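Local coordinates for protein 16S rRNA aminocarboxypropyltransferase (Vulcanisaeta distributa, PDB 5APG) that probably transfers the 3-amino-3-carboxypropyl group of S-adenosylmethionine to an N1-methylpseudouridine of 16S rRNA, the last step in making a hypermodified base, at residues I7-Q12 / R16-I21; L68-W73 / L110-A115; L93-A98 / R162-V167; K82-R85 / I89-R92. All blocks are in the same frame, centred on the assembly; numbering follows the deposited sequence.

Interaction 1: residues I7-Q12 / R16-I21. With EEM ([(3S)-3-amino-4-hydroxy-4-oxo-butyl]-[[(2S,3S,4R,5R)-5-(6-aminopurin-9-yl)-3,4-dihydroxy-oxolan-2-yl]methyl]-methyl-selanium), chain D.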
# COMPACT_ATOMS: atom_id res chain seq x y z
N ILE A 7 2.46 -0.94 -11.59
CA ILE A 7 3.08 0.18 -10.89
C ILE A 7 3.56 1.26 -11.85
O ILE A 7 4.29 0.98 -12.80
CB ILE A 7 4.29 -0.29 -10.04
CG1 ILE A 7 3.85 -1.31 -8.99
CG2 ILE A 7 4.97 0.90 -9.37
CD1 ILE A 7 5.02 -1.93 -8.21
N TYR A 8 3.14 2.49 -11.60
CA TYR A 8 3.77 3.62 -12.25
C TYR A 8 4.80 4.20 -11.29
O TYR A 8 4.46 4.56 -10.16
CB TYR A 8 2.77 4.70 -12.66
CG TYR A 8 3.47 5.96 -13.13
CD1 TYR A 8 4.18 5.97 -14.33
CD2 TYR A 8 3.45 7.11 -12.37
CE1 TYR A 8 4.84 7.11 -14.75
CE2 TYR A 8 4.11 8.26 -12.78
CZ TYR A 8 4.80 8.25 -13.98
OH TYR A 8 5.45 9.39 -14.40
N ARG A 9 6.04 4.26 -11.73
CA ARG A 9 7.11 4.74 -10.87
C ARG A 9 7.63 6.10 -11.32
O ARG A 9 8.01 6.29 -12.47
CB ARG A 9 8.26 3.73 -10.85
CG ARG A 9 9.46 4.18 -10.05
CD ARG A 9 10.47 3.05 -9.88
NE ARG A 9 11.84 3.54 -9.90
CZ ARG A 9 12.43 4.15 -8.88
NH1 ARG A 9 11.78 4.35 -7.75
NH2 ARG A 9 13.69 4.57 -8.99
N LEU A 10 7.63 7.05 -10.39
CA LEU A 10 8.32 8.31 -10.61
C LEU A 10 9.80 8.11 -10.33
O LEU A 10 10.19 7.92 -9.18
CB LEU A 10 7.75 9.42 -9.72
CG LEU A 10 6.51 10.15 -10.25
CD1 LEU A 10 6.02 11.14 -9.21
CD2 LEU A 10 6.84 10.87 -11.55
N PRO A 11 10.62 8.14 -11.38
CA PRO A 11 12.06 7.85 -11.24
C PRO A 11 12.80 8.94 -10.45
O PRO A 11 13.52 9.73 -11.04
CB PRO A 11 12.54 7.80 -12.69
CG PRO A 11 11.60 8.69 -13.43
CD PRO A 11 10.26 8.53 -12.76
N GLN A 12 12.62 8.95 -9.13
CA GLN A 12 13.21 9.99 -8.29
C GLN A 12 14.30 9.44 -7.37
O GLN A 12 15.44 9.90 -7.42
CB GLN A 12 12.12 10.67 -7.45
N ARG A 16 18.11 1.19 -6.77
CA ARG A 16 18.73 0.06 -6.11
C ARG A 16 18.23 -0.09 -4.68
O ARG A 16 18.38 -1.15 -4.07
CB ARG A 16 20.25 0.21 -6.13
N LYS A 17 17.62 0.96 -4.15
CA LYS A 17 17.12 0.95 -2.78
C LYS A 17 15.59 1.05 -2.76
O LYS A 17 14.98 1.08 -1.69
CB LYS A 17 17.74 2.08 -1.97
CG LYS A 17 19.24 1.95 -1.78
CD LYS A 17 19.80 3.06 -0.91
CE LYS A 17 21.25 2.79 -0.54
NZ LYS A 17 21.86 3.91 0.23
N ASN A 18 15.00 1.09 -3.94
CA ASN A 18 13.55 1.19 -4.09
C ASN A 18 12.90 -0.20 -4.09
O ASN A 18 13.39 -1.11 -4.76
CB ASN A 18 13.23 1.95 -5.37
CG ASN A 18 11.75 1.98 -5.68
OD1 ASN A 18 11.24 1.12 -6.40
ND2 ASN A 18 11.06 2.97 -5.14
N THR A 19 11.81 -0.36 -3.34
CA THR A 19 11.23 -1.70 -3.18
C THR A 19 10.35 -2.09 -4.36
O THR A 19 10.13 -3.28 -4.61
CB THR A 19 10.42 -1.83 -1.87
OG1 THR A 19 9.23 -1.03 -1.93
CG2 THR A 19 11.26 -1.41 -0.66
N ALA A 20 9.86 -1.10 -5.10
CA ALA A 20 9.03 -1.38 -6.28
C ALA A 20 9.88 -1.99 -7.39
O ALA A 20 9.44 -2.92 -8.08
CB ALA A 20 8.35 -0.11 -6.77
N ILE A 21 11.09 -1.47 -7.57
CA ILE A 21 12.03 -2.01 -8.55
C ILE A 21 12.29 -3.50 -8.28
O ILE A 21 12.36 -4.31 -9.21
CB ILE A 21 13.36 -1.23 -8.54
CG1 ILE A 21 13.16 0.17 -9.12
CG2 ILE A 21 14.43 -1.98 -9.32
CD1 ILE A 21 12.68 0.17 -10.55
C2 EEM D . -2.16 3.17 0.75
N3 EEM D . -1.10 2.98 0.02
C4 EEM D . 0.09 2.96 0.59
C1' EEM D . 1.72 2.47 -1.28
C2' EEM D . 1.39 3.74 -2.10
C3' EEM D . 2.59 4.44 -2.06
C4' EEM D . 3.62 3.58 -2.07
C5' EEM D . 4.76 3.97 -1.20
O EEM D . 9.23 1.34 -1.14
C EEM D . 9.97 2.27 -1.34
OXT EEM D . 11.02 2.10 -1.92
CA EEM D . 9.58 3.66 -0.90
N EEM D . 10.72 4.51 -1.07
CB EEM D . 8.41 4.07 -1.78
CG EEM D . 7.65 5.29 -1.28
SE EEM D . 5.83 5.34 -2.07
CE EEM D . 4.96 7.02 -1.63
O4' EEM D . 2.98 2.31 -1.32
O3' EEM D . 2.64 5.53 -3.06
O2' EEM D . 1.20 3.21 -3.42
N9 EEM D . 1.34 2.80 0.13
C8 EEM D . 2.14 2.88 1.17
N7 EEM D . 1.46 3.11 2.28
C5 EEM D . 0.16 3.16 1.95
N1 EEM D . -2.16 3.36 2.06
C6 EEM D . -1.03 3.37 2.71
N6 EEM D . -0.99 3.59 4.10
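The backbones of I7 and A20 approach to 7.7 Å between CA atoms, where strand 5-9 turns toward helix 19-25 in the first beta-alpha-beta unit of the parallel sheet. A side-chain cap and packing against the strand fix the helix start. At the inner end the packing is apolar, I7 CD1 meeting A20 CB at 4.1 Å. The R9 chain, bent at chi3, brings its guanidinium against I21, whose CG1 lies over one face while its CD1 comes within 3.5 Å of R9 NE. N18 is the N-cap: with CG trans to its own backbone N (chi1 174°), OD1 accepts from I21 N at 2.8 Å, in the carbonyl plane and fairly straight at 154°. The amide nitrogen comes in obliquely to the guanidinium of R9, N18 ND2 standing 3.0 Å from R9 NH1. Both are donors and converge on D70 OD2 instead of bonding each other. A leucine in place of N18 would probably leave I21 N without its cap and deprive D70 of one donor. The capped turn also serves the cofactor, a selenium S-adenosylmethionine analogue: T19 N donates to carboxylate OXT at 2.9 Å, nearly straight at 166°.

Interaction 2: residues L68-W73 / L110-A115. With EEM ([(3S)-3-amino-4-hydroxy-4-oxo-butyl]-[[(2S,3S,4R,5R)-5-(6-aminopurin-9-yl)-3,4-dihydroxy-oxolan-2-yl]methyl]-methyl-selanium), chain D.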
# COMPACT_ATOMS: atom_id res chain seq x y z
N LEU A 68 -0.59 0.82 -8.37
CA LEU A 68 0.08 1.68 -7.40
C LEU A 68 0.94 2.71 -8.11
O LEU A 68 1.44 2.48 -9.21
CB LEU A 68 0.98 0.87 -6.45
CG LEU A 68 0.43 -0.15 -5.45
CD1 LEU A 68 0.20 -1.50 -6.10
CD2 LEU A 68 1.40 -0.27 -4.28
N ILE A 69 1.11 3.86 -7.46
CA ILE A 69 2.11 4.83 -7.89
C ILE A 69 3.27 4.77 -6.91
O ILE A 69 3.09 4.93 -5.70
CB ILE A 69 1.53 6.25 -7.95
CG1 ILE A 69 0.45 6.35 -9.03
CG2 ILE A 69 2.64 7.26 -8.24
CD1 ILE A 69 -0.40 7.61 -8.94
N ASP A 70 4.47 4.53 -7.42
CA ASP A 70 5.67 4.55 -6.59
C ASP A 70 6.38 5.88 -6.75
O ASP A 70 6.80 6.25 -7.84
CB ASP A 70 6.61 3.39 -6.95
CG ASP A 70 7.89 3.41 -6.14
OD1 ASP A 70 7.90 2.90 -5.01
OD2 ASP A 70 8.90 3.94 -6.64
N CYS A 71 6.51 6.61 -5.64
CA CYS A 71 7.17 7.91 -5.65
C CYS A 71 7.75 8.15 -4.27
O CYS A 71 7.62 7.30 -3.40
CB CYS A 71 6.18 9.02 -6.02
SG CYS A 71 4.79 9.18 -4.87
N SER A 72 8.41 9.28 -4.05
CA SER A 72 8.89 9.59 -2.70
C SER A 72 7.70 9.98 -1.83
O SER A 72 6.69 10.48 -2.34
CB SER A 72 9.92 10.71 -2.73
OG SER A 72 9.30 11.95 -3.04
N TRP A 73 7.80 9.75 -0.53
CA TRP A 73 6.73 10.15 0.38
C TRP A 73 6.60 11.67 0.44
O TRP A 73 5.53 12.20 0.72
CB TRP A 73 6.94 9.57 1.78
CG TRP A 73 6.34 8.20 1.92
CD1 TRP A 73 7.00 7.01 1.98
CD2 TRP A 73 4.94 7.89 2.00
NE1 TRP A 73 6.10 5.98 2.10
CE2 TRP A 73 4.83 6.49 2.11
CE3 TRP A 73 3.77 8.66 2.00
CZ2 TRP A 73 3.60 5.85 2.22
CZ3 TRP A 73 2.55 8.02 2.10
CH2 TRP A 73 2.47 6.62 2.21
N LEU A 110 4.05 3.15 4.80
CA LEU A 110 4.66 1.88 4.42
C LEU A 110 5.51 1.99 3.16
O LEU A 110 5.30 2.88 2.34
CB LEU A 110 3.58 0.82 4.21
CG LEU A 110 2.54 0.67 5.33
CD1 LEU A 110 1.55 -0.44 4.99
CD2 LEU A 110 3.23 0.39 6.67
N SER A 111 6.46 1.07 3.01
CA SER A 111 7.16 0.93 1.74
C SER A 111 6.20 0.38 0.70
O SER A 111 5.15 -0.17 1.05
CB SER A 111 8.38 0.00 1.89
OG SER A 111 7.98 -1.34 2.11
N THR A 112 6.54 0.54 -0.57
CA THR A 112 5.69 0.05 -1.64
C THR A 112 5.48 -1.46 -1.50
O THR A 112 4.37 -1.96 -1.67
CB THR A 112 6.28 0.39 -3.02
OG1 THR A 112 6.32 1.82 -3.17
CG2 THR A 112 5.42 -0.20 -4.14
N ILE A 113 6.54 -2.20 -1.16
CA ILE A 113 6.41 -3.65 -1.08
C ILE A 113 5.55 -4.08 0.11
O ILE A 113 4.79 -5.04 0.02
CB ILE A 113 7.81 -4.36 -1.02
CG1 ILE A 113 7.64 -5.87 -1.17
CG2 ILE A 113 8.56 -4.04 0.28
CD1 ILE A 113 8.94 -6.61 -1.50
N GLU A 114 5.64 -3.35 1.22
CA GLU A 114 4.79 -3.64 2.38
C GLU A 114 3.33 -3.35 2.06
O GLU A 114 2.43 -4.07 2.49
CB GLU A 114 5.23 -2.82 3.60
CG GLU A 114 6.50 -3.32 4.29
CD GLU A 114 7.09 -2.29 5.23
OE1 GLU A 114 7.40 -1.17 4.76
OE2 GLU A 114 7.24 -2.58 6.43
N ALA A 115 3.11 -2.29 1.30
CA ALA A 115 1.75 -1.93 0.91
C ALA A 115 1.13 -2.98 -0.00
O ALA A 115 -0.03 -3.34 0.16
CB ALA A 115 1.74 -0.60 0.24
C2 EEM D . -2.16 3.17 0.75
N3 EEM D . -1.10 2.98 0.02
C4 EEM D . 0.09 2.96 0.59
C1' EEM D . 1.72 2.47 -1.28
C2' EEM D . 1.39 3.74 -2.10
C3' EEM D . 2.59 4.44 -2.06
C4' EEM D . 3.62 3.58 -2.07
C5' EEM D . 4.76 3.97 -1.20
O EEM D . 9.23 1.34 -1.14
C EEM D . 9.97 2.27 -1.34
OXT EEM D . 11.02 2.10 -1.92
CA EEM D . 9.58 3.66 -0.90
N EEM D . 10.72 4.51 -1.07
CB EEM D . 8.41 4.07 -1.78
CG EEM D . 7.65 5.29 -1.28
SE EEM D . 5.83 5.34 -2.07
CE EEM D . 4.96 7.02 -1.63
O4' EEM D . 2.98 2.31 -1.32
O3' EEM D . 2.64 5.53 -3.06
O2' EEM D . 1.20 3.21 -3.42
N9 EEM D . 1.34 2.80 0.13
C8 EEM D . 2.14 2.88 1.17
N7 EEM D . 1.46 3.11 2.28
C5 EEM D . 0.16 3.16 1.95
N1 EEM D . -2.16 3.36 2.06
C6 EEM D . -1.03 3.37 2.71
N6 EEM D . -0.99 3.59 4.10
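D70 and T112 join strand 66-70 to helix 112-122 in this SPOUT fold, with the cofactor in the cleft between them. Hydrogen bonds come first. T112 OG1 donates to the anti lone pair of D70 OD1 at 2.7 Å. W73 NE1 donates to L110 O at 3.2 Å; the acceptor lies in the indole plane, but the donor stands 44° out of the carbonyl plane, and the bond is bent to 140°. S111 and E114 form a capping box: E114 N donates to S111 OG and S111 N to E114 OE1; S111 OG also donates to OE1, from the opposite carboxylate face. Within these two segments the cofactor's hydrogen bonds are to backbone atoms: I69 O accepts from its O3' at 2.7 Å, and T112 N donates to its carboxylate O at 2.9 Å. In packing, L68 CD2 meets T112 CG2, and A115 CB lies 3.4 Å from cofactor N9. W73 presents a ring face to the selenium-bound methyl, the group the reaction does not transfer. An alanine replacing W73 would probably deprive L110 O of a donor and leave that methyl without its flat wall. Cofactor CE sits 3.7 Å above the indole centre.

Interaction 3: residues L93-A98 / R162-V167. With EEM ([(3S)-3-amino-4-hydroxy-4-oxo-butyl]-[[(2S,3S,4R,5R)-5-(6-aminopurin-9-yl)-3,4-dihydroxy-oxolan-2-yl]methyl]-methyl-selanium), chain D.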
# COMPACT_ATOMS: atom_id res chain seq x y z
N LEU A 93 -4.78 1.93 2.67
CA LEU A 93 -4.67 0.73 3.48
C LEU A 93 -5.17 1.04 4.88
O LEU A 93 -5.02 2.16 5.36
CB LEU A 93 -3.23 0.22 3.53
CG LEU A 93 -2.71 -0.41 2.24
CD1 LEU A 93 -1.22 -0.60 2.35
CD2 LEU A 93 -3.42 -1.73 1.96
N PRO A 94 -5.79 0.05 5.53
CA PRO A 94 -6.07 0.19 6.96
C PRO A 94 -4.77 0.35 7.72
O PRO A 94 -3.70 -0.02 7.21
CB PRO A 94 -6.78 -1.13 7.32
CG PRO A 94 -6.47 -2.06 6.22
CD PRO A 94 -6.28 -1.23 4.99
N LEU A 95 -4.85 0.90 8.92
CA LEU A 95 -3.67 1.31 9.67
C LEU A 95 -2.77 0.14 10.04
O LEU A 95 -3.20 -0.80 10.72
CB LEU A 95 -4.09 2.07 10.92
CG LEU A 95 -2.91 2.70 11.67
CD1 LEU A 95 -2.29 3.82 10.85
CD2 LEU A 95 -3.37 3.22 13.02
N LEU A 96 -1.52 0.21 9.61
CA LEU A 96 -0.54 -0.84 9.87
C LEU A 96 0.78 -0.22 10.30
O LEU A 96 1.03 0.96 10.06
CB LEU A 96 -0.35 -1.72 8.63
CG LEU A 96 -1.57 -2.58 8.26
CD1 LEU A 96 -1.52 -2.98 6.78
CD2 LEU A 96 -1.66 -3.81 9.15
N ILE A 97 1.62 -1.04 10.93
CA ILE A 97 2.91 -0.58 11.42
C ILE A 97 4.01 -1.01 10.46
O ILE A 97 4.08 -2.18 10.08
CB ILE A 97 3.18 -1.14 12.83
CG1 ILE A 97 2.03 -0.77 13.78
CG2 ILE A 97 4.50 -0.65 13.36
CD1 ILE A 97 1.77 0.72 13.87
N ALA A 98 4.87 -0.07 10.07
CA ALA A 98 5.96 -0.38 9.14
C ALA A 98 7.00 -1.27 9.80
O ALA A 98 7.28 -1.14 11.00
CB ALA A 98 6.62 0.91 8.64
N ARG A 162 -8.69 2.94 15.37
CA ARG A 162 -8.77 4.04 16.33
C ARG A 162 -7.91 3.78 17.57
O ARG A 162 -7.30 4.70 18.10
CB ARG A 162 -10.21 4.30 16.75
CG ARG A 162 -11.03 5.00 15.68
CD ARG A 162 -12.47 5.20 16.13
NE ARG A 162 -13.15 6.21 15.34
CZ ARG A 162 -13.90 5.94 14.27
NH1 ARG A 162 -14.06 4.69 13.87
NH2 ARG A 162 -14.49 6.93 13.61
N GLU A 163 -7.88 2.53 18.02
CA GLU A 163 -7.07 2.19 19.19
C GLU A 163 -5.59 2.20 18.84
O GLU A 163 -4.76 2.64 19.64
CB GLU A 163 -7.47 0.82 19.75
CG GLU A 163 -6.60 0.37 20.91
CD GLU A 163 -7.39 -0.26 22.04
OE1 GLU A 163 -8.29 -1.07 21.75
OE2 GLU A 163 -7.10 0.06 23.21
N LEU A 164 -5.26 1.74 17.64
CA LEU A 164 -3.87 1.70 17.20
C LEU A 164 -3.31 3.10 16.98
O LEU A 164 -2.20 3.41 17.41
CB LEU A 164 -3.75 0.86 15.92
CG LEU A 164 -2.34 0.67 15.36
CD1 LEU A 164 -1.41 0.13 16.43
CD2 LEU A 164 -2.38 -0.25 14.16
N LEU A 165 -4.08 3.96 16.31
CA LEU A 165 -3.64 5.34 16.08
C LEU A 165 -3.82 6.18 17.34
O LEU A 165 -3.10 7.15 17.55
CB LEU A 165 -4.40 5.96 14.91
CG LEU A 165 -3.76 7.21 14.29
CD1 LEU A 165 -2.31 6.93 13.92
CD2 LEU A 165 -4.55 7.68 13.08
N GLY A 166 -4.79 5.81 18.16
CA GLY A 166 -5.01 6.47 19.44
C GLY A 166 -5.84 7.74 19.32
O GLY A 166 -5.78 8.60 20.19
N VAL A 167 -6.59 7.85 18.23
CA VAL A 167 -7.48 8.99 18.00
C VAL A 167 -8.84 8.53 17.50
O VAL A 167 -8.95 7.53 16.79
CB VAL A 167 -6.88 10.00 16.98
CG1 VAL A 167 -5.63 10.67 17.53
CG2 VAL A 167 -6.59 9.31 15.65
C2 EEM D . -2.16 3.17 0.75
N3 EEM D . -1.10 2.98 0.02
C4 EEM D . 0.09 2.96 0.59
C1' EEM D . 1.72 2.47 -1.28
C2' EEM D . 1.39 3.74 -2.10
C3' EEM D . 2.59 4.44 -2.06
C4' EEM D . 3.62 3.58 -2.07
C5' EEM D . 4.76 3.97 -1.20
O EEM D . 9.23 1.34 -1.14
C EEM D . 9.97 2.27 -1.34
OXT EEM D . 11.02 2.10 -1.92
CA EEM D . 9.58 3.66 -0.90
N EEM D . 10.72 4.51 -1.07
CB EEM D . 8.41 4.07 -1.78
CG EEM D . 7.65 5.29 -1.28
SE EEM D . 5.83 5.34 -2.07
CE EEM D . 4.96 7.02 -1.63
O4' EEM D . 2.98 2.31 -1.32
O3' EEM D . 2.64 5.53 -3.06
O2' EEM D . 1.20 3.21 -3.42
N9 EEM D . 1.34 2.80 0.13
C8 EEM D . 2.14 2.88 1.17
N7 EEM D . 1.46 3.11 2.28
C5 EEM D . 0.16 3.16 1.95
N1 EEM D . -2.16 3.36 2.06
C6 EEM D . -1.03 3.37 2.71
N6 EEM D . -0.99 3.59 4.10
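L95 drives the main bump of this contact into helix 160-165. Its side chain leaves the backbone with CG trans to N (chi1 -172°), which sends CD2 into the hollow between two successive leucines of the helix. There CD2 lies 3.6 Å from L164 CG on one flank and 3.5 Å from L165 CB on the other, the latter closer than carbons usually come. The floor of the hollow is the helix backbone itself, with L165 N only 3.4 Å from L95 CD2. A second bump answers from the opposite direction: L164 forks, and its CD2 branch settles against the backbone of the loop, 3.6 Å from L95 O, while its CD1 branch reaches along to I97 CD1 at 4.1 Å. The two segments thus interdigitate, one methyl of L95 between L164 and L165, and L164 spread over L95 and I97. L165 meets L95 at about a right angle and continues to L174 and L177 of helix 170-182, so the helix is wedged between the loop and the C-terminal helix. L164 also touches Y149 of helix 141-153.

The same loop carries the adenine site at its start, where L93 N donates to cofactor N1 at 3.0 Å in an almost straight bond (167°). The side chains that meet are all hydrocarbon, and the polar atoms at the seam belong to the backbone: L95 N bonds the E161 carboxylate of the same helix, and L95 O the Y153 hydroxyl. Fit of shape joins the two segments, while apolar packing and a polar bond together tie loop to helix.

Interaction 4: residues K82-R85 / I89-R92. With EEM ([(3S)-3-amino-4-hydroxy-4-oxo-butyl]-[[(2S,3S,4R,5R)-5-(6-aminopurin-9-yl)-3,4-dihydroxy-oxolan-2-yl]methyl]-methyl-selanium), chain D.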
# COMPACT_ATOMS: atom_id res chain seq x y z
N LYS A 82 -3.35 15.17 -7.40
CA LYS A 82 -3.45 15.92 -8.65
C LYS A 82 -3.60 15.05 -9.90
O LYS A 82 -4.08 15.54 -10.92
CB LYS A 82 -2.24 16.84 -8.81
CG LYS A 82 -2.16 17.95 -7.77
CD LYS A 82 -1.39 19.16 -8.29
CE LYS A 82 0.02 18.79 -8.72
NZ LYS A 82 0.86 20.01 -8.92
N PHE A 83 -3.21 13.78 -9.84
CA PHE A 83 -3.12 13.01 -11.09
C PHE A 83 -3.99 11.75 -11.20
O PHE A 83 -3.96 11.08 -12.22
CB PHE A 83 -1.66 12.63 -11.35
CG PHE A 83 -0.75 13.81 -11.51
CD1 PHE A 83 -0.68 14.48 -12.72
CD2 PHE A 83 0.03 14.26 -10.46
CE1 PHE A 83 0.15 15.57 -12.88
CE2 PHE A 83 0.87 15.35 -10.61
CZ PHE A 83 0.93 16.01 -11.82
N ILE A 84 -4.77 11.42 -10.17
CA ILE A 84 -5.70 10.31 -10.32
C ILE A 84 -7.13 10.70 -9.93
O ILE A 84 -7.43 10.95 -8.76
CB ILE A 84 -5.26 9.06 -9.52
CG1 ILE A 84 -4.89 9.41 -8.08
CG2 ILE A 84 -4.07 8.38 -10.19
CD1 ILE A 84 -4.43 8.22 -7.27
N ARG A 85 -7.99 10.77 -10.95
CA ARG A 85 -9.38 11.18 -10.77
C ARG A 85 -10.33 10.28 -11.57
O ARG A 85 -10.21 10.18 -12.79
CB ARG A 85 -9.57 12.63 -11.21
CG ARG A 85 -9.14 13.67 -10.18
CD ARG A 85 -8.51 14.87 -10.88
NE ARG A 85 -8.05 15.89 -9.94
CZ ARG A 85 -8.24 17.19 -10.12
NH1 ARG A 85 -8.86 17.63 -11.20
NH2 ARG A 85 -7.80 18.06 -9.21
N ILE A 89 -10.61 2.71 -8.54
CA ILE A 89 -11.23 2.53 -7.24
C ILE A 89 -10.16 2.80 -6.18
O ILE A 89 -9.33 1.94 -5.88
CB ILE A 89 -11.83 1.12 -7.08
CG1 ILE A 89 -12.95 0.91 -8.11
CG2 ILE A 89 -12.39 0.93 -5.67
CD1 ILE A 89 -13.33 -0.54 -8.31
N ARG A 90 -10.19 4.00 -5.62
CA ARG A 90 -9.12 4.49 -4.76
C ARG A 90 -9.33 4.04 -3.32
O ARG A 90 -10.37 4.30 -2.72
CB ARG A 90 -9.05 6.02 -4.83
CG ARG A 90 -8.82 6.56 -6.24
CD ARG A 90 -9.02 8.08 -6.29
NE ARG A 90 -7.97 8.80 -5.58
CZ ARG A 90 -7.87 10.13 -5.54
NH1 ARG A 90 -8.77 10.87 -6.17
NH2 ARG A 90 -6.88 10.71 -4.88
N ARG A 91 -8.32 3.37 -2.77
CA ARG A 91 -8.40 2.86 -1.40
C ARG A 91 -7.10 3.08 -0.64
O ARG A 91 -6.01 2.80 -1.15
CB ARG A 91 -8.73 1.36 -1.41
CG ARG A 91 -10.10 0.99 -1.98
CD ARG A 91 -11.24 1.56 -1.10
NE ARG A 91 -12.55 1.14 -1.58
CZ ARG A 91 -13.30 1.82 -2.44
NH1 ARG A 91 -12.87 2.97 -2.94
NH2 ARG A 91 -14.49 1.35 -2.80
N ARG A 92 -7.20 3.59 0.59
CA ARG A 92 -6.04 3.60 1.47
C ARG A 92 -5.94 2.24 2.12
O ARG A 92 -6.89 1.46 2.10
CB ARG A 92 -6.13 4.70 2.54
CG ARG A 92 -7.26 4.50 3.57
CD ARG A 92 -7.08 5.47 4.74
NE ARG A 92 -8.14 5.39 5.75
CZ ARG A 92 -8.15 4.55 6.78
NH1 ARG A 92 -7.16 3.68 6.93
NH2 ARG A 92 -9.15 4.56 7.65
C2 EEM D . -2.16 3.17 0.75
N3 EEM D . -1.10 2.98 0.02
C4 EEM D . 0.09 2.96 0.59
C1' EEM D . 1.72 2.47 -1.28
C2' EEM D . 1.39 3.74 -2.10
C3' EEM D . 2.59 4.44 -2.06
C4' EEM D . 3.62 3.58 -2.07
C5' EEM D . 4.76 3.97 -1.20
O EEM D . 9.23 1.34 -1.14
C EEM D . 9.97 2.27 -1.34
OXT EEM D . 11.02 2.10 -1.92
CA EEM D . 9.58 3.66 -0.90
N EEM D . 10.72 4.51 -1.07
CB EEM D . 8.41 4.07 -1.78
CG EEM D . 7.65 5.29 -1.28
SE EEM D . 5.83 5.34 -2.07
CE EEM D . 4.96 7.02 -1.63
O4' EEM D . 2.98 2.31 -1.32
O3' EEM D . 2.64 5.53 -3.06
O2' EEM D . 1.20 3.21 -3.42
N9 EEM D . 1.34 2.80 0.13
C8 EEM D . 2.14 2.88 1.17
N7 EEM D . 1.46 3.11 2.28
C5 EEM D . 0.16 3.16 1.95
N1 EEM D . -2.16 3.36 2.06
C6 EEM D . -1.03 3.37 2.71
N6 EEM D . -0.99 3.59 4.10
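The carbonyl oxygen of R90, whose side chain lies against I84, accepts from R91 NH1 at 2.8 Å. The N-H points well at it (160°), although the donor stands 51° out of the carbonyl plane. Both arginines belong to strand 89-91, an outermost strand of the parallel sheet, and residues 82-85 lead out of helix 73-83, in the beta-alpha-beta crossover that joins strand 66-70 to strand 89-91. The substance of the contact is one isoleucine beneath one guanidinium. I84 holds CG1 between its backbone N and carbonyl carbon (chi1 49°). That torsion turns CG1 toward the arginine, 3.8 Å from the guanidinium plane of R90 and offset toward the rim, while CD1 comes within 4.0 Å of R90 NE. The arginine chain bends at chi3 to lay the group there. I84 O is also near, 2.9 Å from R90 NH1, but it sits over a face of the guanidinium and the angle is too poor for a bond. The charge is met instead by D46, in a salt bridge through R90 NH2. Just past the strand, R92 pairs with E161, and its backbone passes beside the adenine, R92 CA lying 3.9 Å from cofactor N1.

Taken together, the four contacts illustrate how a SPOUT protein builds a cofactor pocket at the C-terminal ends of the strands of a parallel sheet. Interactions 1, 2 and 4 all reach that sheet; 1 and 2 sit on neighbouring strands 5-9 and 66-70, with centres about 8 Å apart, and are joined through D70 of interaction 2. Interaction 1 closes before the others begin. Interaction 4, on the outermost strand 89-91, falls between the two segments of interaction 2, its centre about 14 Å away from that contact's. Its second segment runs into the loop of interaction 3, whose centre lies about 25 Å from that of interaction 1. Regions distant in sequence thus converge on one cofactor.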